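Local coordinates for pyruvate carboxylase n-terminal domain (Aquifex aeolicus, PDB 1ULZ), which forms the biotin carboxylase part of a pyruvate carboxylase, combining a Rossmann-like N-terminal domain, an ATP-grasp domain and a C-terminal biotin carboxylase domain, at residues V129-D134 and L198-E203; K138-A143 and E175-Y180; P153-A158 and R165-C170. The protein carries 1 engineered substitution. All coordinates share one frame; numbering follows the deposited sequence.

Interaction 1. Residues V129-D134 and L198-E203; sequences VVPGSD and LEKFIE
Pro131 and Ser133 clasp the edge of strand 196-200 with backbone hydrogen bonds; the touching parts run nearly antiparallel, their end-to-end directions 165° apart. Lys200 N reaches Pro131 O at 2.9 Å, and Ser133 N reaches Leu198 O at 2.8 Å. Between these bonds Gly132 makes a single bridge with Glu199, CA to CA 3.9 Å; its bare CA lies against Leu198 O, on the side where a side chain would have to fit. A third bond involves a side chain. Leu198 N donates to Ser133 OG at 3.0 Å and 170°, and the same hydroxyl is bonded to Gly135 O, so two partners fix its rotation; chi1 of 56° puts OG between the backbone N and the carbonyl carbon, near Leu198 N.

This loop precedes helix 140-150 and borders the small three-stranded antiparallel sheet of the ATP-grasp domain. The opposite edge of strand 196-200 is occupied by strand 154-158, where Glu199 pairs with Leu155.

The apolar contacts gather at the other end. Val130 CG1 rests on the aliphatic part of Glu199, 3.6 Å from its CG, while Val130 CG2 slides past Ile202 CG1 at 4.2 Å. Lys200 lays its methylene chain obliquely across the proline ring, CD lying 3.6 Å from Pro131 CG, before its amine turns away. Tyr284 of strand 283-289 packs against Val130, Pro131, Lys200 and Ile202.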
loop_
_atom_site.group_PDB
_atom_site.type_symbol
_atom_site.label_atom_id
_atom_site.label_comp_id
_atom_site.label_asym_id
_atom_site.label_seq_id
_atom_site.Cartn_x
_atom_site.Cartn_y
_atom_site.Cartn_z
ATOM N N VAL A 129 -32.953 -7.459 15.257
ATOM C CA VAL A 129 -33.567 -7.194 13.968
ATOM C C VAL A 129 -34.538 -6.038 14.174
ATOM O O VAL A 129 -34.848 -5.685 15.313
ATOM C CB VAL A 129 -34.341 -8.429 13.454
ATOM C CG1 VAL A 129 -33.397 -9.615 13.325
ATOM C CG2 VAL A 129 -35.483 -8.760 14.402
ATOM N N VAL A 130 -35.011 -5.440 13.085
ATOM C CA VAL A 130 -35.942 -4.327 13.204
ATOM C C VAL A 130 -37.249 -4.838 13.813
ATOM O O VAL A 130 -37.876 -5.749 13.281
ATOM C CB VAL A 130 -36.233 -3.683 11.830
ATOM C CG1 VAL A 130 -37.302 -2.613 11.971
ATOM C CG2 VAL A 130 -34.962 -3.075 11.259
ATOM N N PRO A 131 -37.667 -4.260 14.946
ATOM C CA PRO A 131 -38.909 -4.694 15.594
ATOM C C PRO A 131 -40.158 -4.313 14.804
ATOM O O PRO A 131 -40.168 -3.334 14.066
ATOM C CB PRO A 131 -38.838 -4.021 16.962
ATOM C CG PRO A 131 -38.091 -2.751 16.671
ATOM C CD PRO A 131 -36.990 -3.219 15.740
ATOM N N GLY A 132 -41.206 -5.107 14.957
ATOM C CA GLY A 132 -42.443 -4.842 14.249
ATOM C C GLY A 132 -43.514 -5.815 14.688
ATOM O O GLY A 132 -43.375 -6.476 15.720
ATOM N N SER A 133 -44.583 -5.916 13.911
ATOM C CA SER A 133 -45.674 -6.813 14.254
ATOM C C SER A 133 -45.315 -8.274 14.010
ATOM O O SER A 133 -44.570 -8.600 13.090
ATOM C CB SER A 133 -46.926 -6.449 13.452
ATOM O OG SER A 133 -46.652 -6.460 12.066
ATOM N N ASP A 134 -45.853 -9.149 14.849
ATOM C CA ASP A 134 -45.624 -10.586 14.733
ATOM C C ASP A 134 -46.666 -11.101 13.743
ATOM O O ASP A 134 -47.589 -11.829 14.114
ATOM C CB ASP A 134 -45.818 -11.251 16.101
ATOM C CG ASP A 134 -45.636 -12.749 16.048
ATOM O OD1 ASP A 134 -45.934 -13.426 17.057
ATOM O OD2 ASP A 134 -45.191 -13.250 14.995
ATOM N N LEU A 198 -46.935 -3.793 10.768
ATOM C CA LEU A 198 -46.349 -2.578 11.328
ATOM C C LEU A 198 -44.864 -2.882 11.554
ATOM O O LEU A 198 -44.505 -4.005 11.900
ATOM C CB LEU A 198 -47.009 -2.206 12.664
ATOM C CG LEU A 198 -46.730 -0.776 13.148
ATOM C CD1 LEU A 198 -47.548 0.194 12.316
ATOM C CD2 LEU A 198 -47.088 -0.612 14.616
ATOM N N GLU A 199 -44.009 -1.887 11.358
ATOM C CA GLU A 199 -42.570 -2.063 11.535
ATOM C C GLU A 199 -41.967 -0.759 12.036
ATOM O O GLU A 199 -42.462 0.312 11.725
ATOM C CB GLU A 199 -41.926 -2.440 10.191
ATOM C CG GLU A 199 -40.403 -2.505 10.192
ATOM C CD GLU A 199 -39.805 -2.314 8.794
ATOM O OE1 GLU A 199 -40.239 -3.024 7.854
ATOM O OE2 GLU A 199 -38.906 -1.450 8.639
ATOM N N LYS A 200 -40.896 -0.845 12.814
ATOM C CA LYS A 200 -40.247 0.361 13.302
ATOM C C LYS A 200 -39.593 1.030 12.094
ATOM O O LYS A 200 -39.014 0.345 11.249
ATOM C CB LYS A 200 -39.180 0.003 14.332
ATOM C CG LYS A 200 -38.656 1.183 15.128
ATOM C CD LYS A 200 -37.501 0.739 16.023
ATOM C CE LYS A 200 -37.222 1.751 17.115
ATOM N NZ LYS A 200 -36.873 3.085 16.572
ATOM N N PHE A 201 -39.702 2.354 12.003
ATOM C CA PHE A 201 -39.116 3.113 10.898
ATOM C C PHE A 201 -37.719 3.583 11.291
ATOM O O PHE A 201 -37.574 4.398 12.204
ATOM C CB PHE A 201 -39.976 4.347 10.574
ATOM C CG PHE A 201 -39.460 5.174 9.409
ATOM C CD1 PHE A 201 -39.827 6.506 9.273
ATOM C CD2 PHE A 201 -38.649 4.612 8.436
ATOM C CE1 PHE A 201 -39.399 7.260 8.192
ATOM C CE2 PHE A 201 -38.215 5.360 7.346
ATOM C CZ PHE A 201 -38.593 6.689 7.224
ATOM N N ILE A 202 -36.700 3.065 10.608
ATOM C CA ILE A 202 -35.314 3.465 10.877
ATOM C C ILE A 202 -34.997 4.512 9.821
ATOM O O ILE A 202 -34.579 4.185 8.711
ATOM C CB ILE A 202 -34.333 2.282 10.726
ATOM C CG1 ILE A 202 -34.840 1.084 11.531
ATOM C CG2 ILE A 202 -32.956 2.686 11.238
ATOM C CD1 ILE A 202 -35.035 1.385 13.008
ATOM N N GLU A 203 -35.202 5.772 10.182
ATOM C CA GLU A 203 -35.014 6.897 9.268
ATOM C C GLU A 203 -33.581 7.408 9.099
ATOM O O GLU A 203 -32.827 7.513 10.073
ATOM C CB GLU A 203 -35.936 8.035 9.717
ATOM C CG GLU A 203 -35.917 9.260 8.845
ATOM C CD GLU A 203 -37.128 10.139 9.081
ATOM O OE1 GLU A 203 -37.570 10.246 10.250
ATOM O OE2 GLU A 203 -37.629 10.725 8.093
#

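Interaction 2. Residues K138-A143 and E175-Y180; sequences KSLEEA and ELVKNY
Leu140 and Tyr180 bring together the two helices, 140-150 and 173-189, that pack on one face of the small antiparallel sheet of the ATP-grasp domain, an alpha/beta layer characteristic of this family. Leu140 lies over one face of the Tyr180 ring. Its CB stands 4.2 Å from the ring centroid and only 20° off the normal, a CH-pi contact, and its CG approaches Tyr180 CD2 at 3.8 Å. The tyrosine presents that face because its CG is anti to the backbone N (chi1 -171°), which sends the ring across to the start of the other helix. Beyond the ring, Tyr180 OH comes to 3.6 Å from Ser139 C, so the hydroxyl end of the ring lies by the backbone of the N-cap residue. The far branch of Leu140 is used differently: CD2 meets Val177 CG2 at 3.9 Å, the two side chains crossing at about a right angle.

Ala143, one turn further on, points its CB at the other helix. That methyl meets the Tyr180 ring obliquely and also touches Leu176, whose CD1 is 4.2 Å from Ala143 CB; Leu137 covers both Ala143 and Tyr180. The helix start that carries Leu140 is itself capped: Ser139 is the N-cap, its OG accepting from Glu142 N at 3.2 Å. Glu142 OE2 in turn accepts from Lys138 N at 3.0 Å, the donor coming from above the carboxylate plane, 68° out of it.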
loop_
_atom_site.group_PDB
_atom_site.type_symbol
_atom_site.label_atom_id
_atom_site.label_comp_id
_atom_site.label_asym_id
_atom_site.label_seq_id
_atom_site.Cartn_x
_atom_site.Cartn_y
_atom_site.Cartn_z
ATOM N N LYS A 138 -53.758 -7.504 14.594
ATOM C CA LYS A 138 -55.068 -7.985 15.001
ATOM C C LYS A 138 -56.091 -6.864 15.037
ATOM O O LYS A 138 -57.253 -7.078 14.705
ATOM C CB LYS A 138 -54.996 -8.642 16.383
ATOM C CG LYS A 138 -54.336 -10.015 16.401
ATOM C CD LYS A 138 -54.547 -10.669 17.755
ATOM C CE LYS A 138 -56.031 -10.631 18.137
ATOM N NZ LYS A 138 -56.332 -11.332 19.425
ATOM N N SER A 139 -55.656 -5.674 15.440
ATOM C CA SER A 139 -56.555 -4.530 15.533
ATOM C C SER A 139 -55.796 -3.215 15.656
ATOM O O SER A 139 -54.558 -3.187 15.715
ATOM C CB SER A 139 -57.450 -4.674 16.754
ATOM O OG SER A 139 -56.677 -4.516 17.935
ATOM N N LEU A 140 -56.553 -2.125 15.718
ATOM C CA LEU A 140 -55.969 -0.799 15.839
ATOM C C LEU A 140 -55.395 -0.660 17.245
ATOM O O LEU A 140 -54.345 -0.044 17.447
ATOM C CB LEU A 140 -57.040 0.265 15.608
ATOM C CG LEU A 140 -56.620 1.678 15.200
ATOM C CD1 LEU A 140 -57.863 2.538 15.095
ATOM C CD2 LEU A 140 -55.668 2.276 16.208
ATOM N N GLU A 141 -56.094 -1.233 18.215
ATOM C CA GLU A 141 -55.644 -1.169 19.597
ATOM C C GLU A 141 -54.291 -1.853 19.752
ATOM O O GLU A 141 -53.420 -1.366 20.475
ATOM C CB GLU A 141 -56.684 -1.817 20.520
ATOM C CG GLU A 141 -57.894 -0.925 20.784
ATOM C CD GLU A 141 -57.478 0.420 21.363
ATOM O OE1 GLU A 141 -56.740 0.411 22.371
ATOM O OE2 GLU A 141 -57.875 1.478 20.819
ATOM N N GLU A 142 -54.120 -2.979 19.070
ATOM C CA GLU A 142 -52.866 -3.717 19.126
ATOM C C GLU A 142 -51.767 -2.924 18.435
ATOM O O GLU A 142 -50.620 -2.919 18.881
ATOM C CB GLU A 142 -53.028 -5.081 18.452
ATOM C CG GLU A 142 -51.726 -5.838 18.251
ATOM C CD GLU A 142 -51.957 -7.246 17.727
ATOM O OE1 GLU A 142 -52.607 -8.042 18.439
ATOM O OE2 GLU A 142 -51.501 -7.561 16.609
ATOM N N ALA A 143 -52.124 -2.252 17.348
ATOM C CA ALA A 143 -51.160 -1.450 16.602
ATOM C C ALA A 143 -50.684 -0.278 17.453
ATOM O O ALA A 143 -49.499 0.054 17.457
ATOM C CB ALA A 143 -51.787 -0.937 15.305
ATOM N N GLU A 175 -51.346 9.945 13.577
ATOM C CA GLU A 175 -51.056 9.540 12.204
ATOM C C GLU A 175 -51.287 8.042 12.035
ATOM O O GLU A 175 -51.772 7.596 10.993
ATOM C CB GLU A 175 -49.613 9.879 11.830
ATOM C CG GLU A 175 -49.255 11.353 11.968
ATOM C CD GLU A 175 -48.092 11.761 11.074
ATOM O OE1 GLU A 175 -47.187 10.925 10.850
ATOM O OE2 GLU A 175 -48.086 12.921 10.602
ATOM N N LEU A 176 -50.938 7.269 13.059
ATOM C CA LEU A 176 -51.124 5.821 13.008
ATOM C C LEU A 176 -52.620 5.528 12.850
ATOM O O LEU A 176 -53.028 4.770 11.976
ATOM C CB LEU A 176 -50.614 5.170 14.298
ATOM C CG LEU A 176 -50.178 3.699 14.261
ATOM C CD1 LEU A 176 -50.546 3.042 15.585
ATOM C CD2 LEU A 176 -50.837 2.958 13.115
ATOM N N VAL A 177 -53.432 6.131 13.711
ATOM C CA VAL A 177 -54.875 5.928 13.661
ATOM C C VAL A 177 -55.437 6.269 12.284
ATOM O O VAL A 177 -56.177 5.479 11.698
ATOM C CB VAL A 177 -55.583 6.769 14.747
ATOM C CG1 VAL A 177 -57.092 6.791 14.513
ATOM C CG2 VAL A 177 -55.268 6.183 16.119
ATOM N N LYS A 178 -55.068 7.435 11.763
ATOM C CA LYS A 178 -55.542 7.860 10.449
ATOM C C LYS A 178 -55.061 6.954 9.315
ATOM O O LYS A 178 -55.821 6.650 8.394
ATOM C CB LYS A 178 -55.122 9.310 10.197
ATOM C CG LYS A 178 -55.883 10.291 11.083
ATOM C CD LYS A 178 -55.293 11.696 11.065
ATOM C CE LYS A 178 -56.198 12.655 11.857
ATOM N NZ LYS A 178 -55.728 14.062 11.829
ATOM N N ASN A 179 -53.804 6.516 9.380
ATOM C CA ASN A 179 -53.270 5.634 8.351
ATOM C C ASN A 179 -53.904 4.252 8.430
ATOM O O ASN A 179 -54.123 3.602 7.409
ATOM C CB ASN A 179 -51.750 5.501 8.477
ATOM C CG ASN A 179 -51.018 6.721 7.967
ATOM O OD1 ASN A 179 -51.383 7.284 6.941
ATOM N ND2 ASN A 179 -49.968 7.129 8.675
ATOM N N TYR A 180 -54.188 3.802 9.647
ATOM C CA TYR A 180 -54.792 2.491 9.835
ATOM C C TYR A 180 -56.205 2.468 9.259
ATOM O O TYR A 180 -56.598 1.510 8.602
ATOM C CB TYR A 180 -54.853 2.129 11.324
ATOM C CG TYR A 180 -55.268 0.694 11.565
ATOM C CD1 TYR A 180 -54.317 -0.312 11.700
ATOM C CD2 TYR A 180 -56.611 0.335 11.604
ATOM C CE1 TYR A 180 -54.692 -1.635 11.867
ATOM C CE2 TYR A 180 -56.996 -0.986 11.769
ATOM C CZ TYR A 180 -56.033 -1.968 11.900
ATOM O OH TYR A 180 -56.409 -3.289 12.061
#

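Interaction 3. Residues P153-A158 and R165-C170; sequences PVLLKA and RGIRIC
Val154 and Cys170 form the tight end of this antiparallel strand pair, joined by two reciprocal backbone hydrogen bonds: Val154 N to Cys170 O and Cys170 N to Val154 O, both 2.9 Å. Leu156 and Arg168 repeat the pattern, with Leu156 N to Arg168 O at 3.0 Å, while Leu155 and Ile169 make the non-hydrogen-bonded pair between them. On the face toward helix 173-189, Val154 CG2 lies 3.7 Å from Cys170 CB, and Leu156 CB is 4.1 Å from Cys170 SG. Asn179 of that helix covers Leu156 and Cys170, and Arg168, extended from CG to NE, reaches Glu186 in a salt bridge. The other face is also packed near this end: Leu155 CD2 touches both Ile169 CG1 and Ile167 CG2 at 4.0 Å, Phe201 closing over Leu155 and Ile169.

Toward the turn the contact loosens. The exposed Ile167 lies alongside the methylenes of Lys157, and direct pairing gives way to water. One water accepts from Ala158 N and donates to Gly166 O; a second donates to both Ala158 O and Arg165 O. Arg165 bends at chi2 (-52°) to set its CD 3.3 Å from Ala158 O, and its NH2 is bonded to Gly161 O. A beta hairpin whose strands are joined by a glycine-rich loop is characteristic of the small sheet of ATP-grasp domains.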
loop_
_atom_site.group_PDB
_atom_site.type_symbol
_atom_site.label_atom_id
_atom_site.label_comp_id
_atom_site.label_asym_id
_atom_site.label_seq_id
_atom_site.Cartn_x
_atom_site.Cartn_y
_atom_site.Cartn_z
ATOM N N PRO A 153 -40.846 7.005 14.954
ATOM C CA PRO A 153 -41.894 6.676 13.984
ATOM C C PRO A 153 -41.988 5.195 13.632
ATOM O O PRO A 153 -41.059 4.428 13.868
ATOM C CB PRO A 153 -41.513 7.526 12.775
ATOM C CG PRO A 153 -40.005 7.508 12.836
ATOM C CD PRO A 153 -39.747 7.750 14.305
ATOM N N VAL A 154 -43.120 4.808 13.055
ATOM C CA VAL A 154 -43.343 3.428 12.645
ATOM C C VAL A 154 -43.895 3.390 11.219
ATOM O O VAL A 154 -44.313 4.418 10.680
ATOM C CB VAL A 154 -44.335 2.712 13.594
ATOM C CG1 VAL A 154 -43.765 2.678 15.006
ATOM C CG2 VAL A 154 -45.686 3.422 13.577
ATOM N N LEU A 155 -43.892 2.207 10.615
ATOM C CA LEU A 155 -44.378 2.031 9.252
ATOM C C LEU A 155 -45.570 1.077 9.211
ATOM O O LEU A 155 -45.553 0.024 9.844
ATOM C CB LEU A 155 -43.271 1.450 8.359
ATOM C CG LEU A 155 -41.884 2.087 8.330
ATOM C CD1 LEU A 155 -40.970 1.224 7.461
ATOM C CD2 LEU A 155 -41.957 3.509 7.786
ATOM N N LEU A 156 -46.596 1.447 8.452
ATOM C CA LEU A 156 -47.785 0.615 8.299
ATOM C C LEU A 156 -47.888 0.264 6.819
ATOM O O LEU A 156 -47.736 1.139 5.970
ATOM C CB LEU A 156 -49.028 1.390 8.735
ATOM C CG LEU A 156 -50.378 0.678 8.651
ATOM C CD1 LEU A 156 -50.400 -0.494 9.616
ATOM C CD2 LEU A 156 -51.497 1.668 8.982
ATOM N N LYS A 157 -48.130 -1.004 6.500
ATOM C CA LYS A 157 -48.247 -1.391 5.098
ATOM C C LYS A 157 -49.140 -2.599 4.871
ATOM O O LYS A 157 -49.100 -3.569 5.628
ATOM C CB LYS A 157 -46.864 -1.657 4.494
ATOM C CG LYS A 157 -46.174 -2.926 4.971
ATOM C CD LYS A 157 -44.748 -2.999 4.399
ATOM C CE LYS A 157 -44.111 -4.381 4.571
ATOM N NZ LYS A 157 -44.003 -5.096 3.246
ATOM N N ALA A 158 -49.948 -2.526 3.819
ATOM C CA ALA A 158 -50.860 -3.606 3.466
ATOM C C ALA A 158 -50.107 -4.628 2.621
ATOM O O ALA A 158 -49.320 -4.263 1.746
ATOM C CB ALA A 158 -52.048 -3.051 2.697
ATOM N N ARG A 165 -50.781 -0.356 -1.804
ATOM C CA ARG A 165 -49.634 -1.059 -1.242
ATOM C C ARG A 165 -48.480 -0.168 -0.789
ATOM O O ARG A 165 -47.472 -0.665 -0.291
ATOM C CB ARG A 165 -49.108 -2.081 -2.251
ATOM C CG ARG A 165 -50.097 -3.191 -2.573
ATOM C CD ARG A 165 -50.608 -3.846 -1.295
ATOM N NE ARG A 165 -51.455 -5.003 -1.568
ATOM C CZ ARG A 165 -51.001 -6.167 -2.022
ATOM N NH1 ARG A 165 -49.703 -6.329 -2.247
ATOM N NH2 ARG A 165 -51.847 -7.167 -2.264
ATOM N N GLY A 166 -48.617 1.139 -0.966
ATOM C CA GLY A 166 -47.555 2.042 -0.556
ATOM C C GLY A 166 -47.372 2.053 0.950
ATOM O O GLY A 166 -48.347 1.944 1.700
ATOM N N ILE A 167 -46.123 2.168 1.397
ATOM C CA ILE A 167 -45.808 2.204 2.823
ATOM C C ILE A 167 -46.293 3.527 3.404
ATOM O O ILE A 167 -46.220 4.560 2.747
ATOM C CB ILE A 167 -44.276 2.066 3.067
ATOM C CG1 ILE A 167 -43.874 0.590 3.081
ATOM C CG2 ILE A 167 -43.889 2.708 4.388
ATOM C CD1 ILE A 167 -44.245 -0.169 1.837
ATOM N N ARG A 168 -46.799 3.495 4.631
ATOM C CA ARG A 168 -47.291 4.707 5.268
ATOM C C ARG A 168 -46.517 5.025 6.547
ATOM O O ARG A 168 -46.523 4.248 7.498
ATOM C CB ARG A 168 -48.781 4.563 5.592
ATOM C CG ARG A 168 -49.671 4.212 4.399
ATOM C CD ARG A 168 -51.073 3.806 4.881
ATOM N NE ARG A 168 -51.963 3.363 3.803
ATOM C CZ ARG A 168 -52.526 4.186 2.930
ATOM N NH1 ARG A 168 -52.280 5.480 3.019
ATOM N NH2 ARG A 168 -53.339 3.724 1.991
ATOM N N ILE A 169 -45.855 6.175 6.565
ATOM C CA ILE A 169 -45.093 6.589 7.734
ATOM C C ILE A 169 -46.025 7.214 8.773
ATOM O O ILE A 169 -46.830 8.083 8.453
ATOM C CB ILE A 169 -44.015 7.621 7.352
ATOM C CG1 ILE A 169 -43.063 7.021 6.319
ATOM C CG2 ILE A 169 -43.236 8.039 8.576
ATOM C CD1 ILE A 169 -42.015 8.009 5.827
ATOM N N CYS A 170 -45.919 6.745 10.011
ATOM C CA CYS A 170 -46.730 7.254 11.117
ATOM C C CYS A 170 -45.747 7.824 12.150
ATOM O O CYS A 170 -44.977 7.076 12.754
ATOM C CB CYS A 170 -47.544 6.116 11.746
ATOM S SG CYS A 170 -48.403 5.028 10.568
HETATM O O HOH W 1 -50.102 0.024 2.103
HETATM O O HOH W 2 -47.064 -3.003 0.728
#

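How the interactions relate
The three contacts are nested along the chain: the hairpin of interaction 3 lies inside the loop closed by interaction 2, itself inside that of interaction 1. They assemble one small lobe of the ATP-grasp domain, in which strands 168-170, 154-158 and 196-200 form the sheet and helices 140-150 and 173-189 cover one face. The centres of interactions 1 and 3 lie about 10 Å apart, and their strands 196-200 and 154-158 are neighbours; those of 2 and 3 are about 11 Å apart, with Asn179 and Tyr180 packing on Leu156. Interactions 1 and 2, about 15 Å apart, meet where Leu198 touches Ala143. All lie on one side of the chain's centre, where this lobe protrudes.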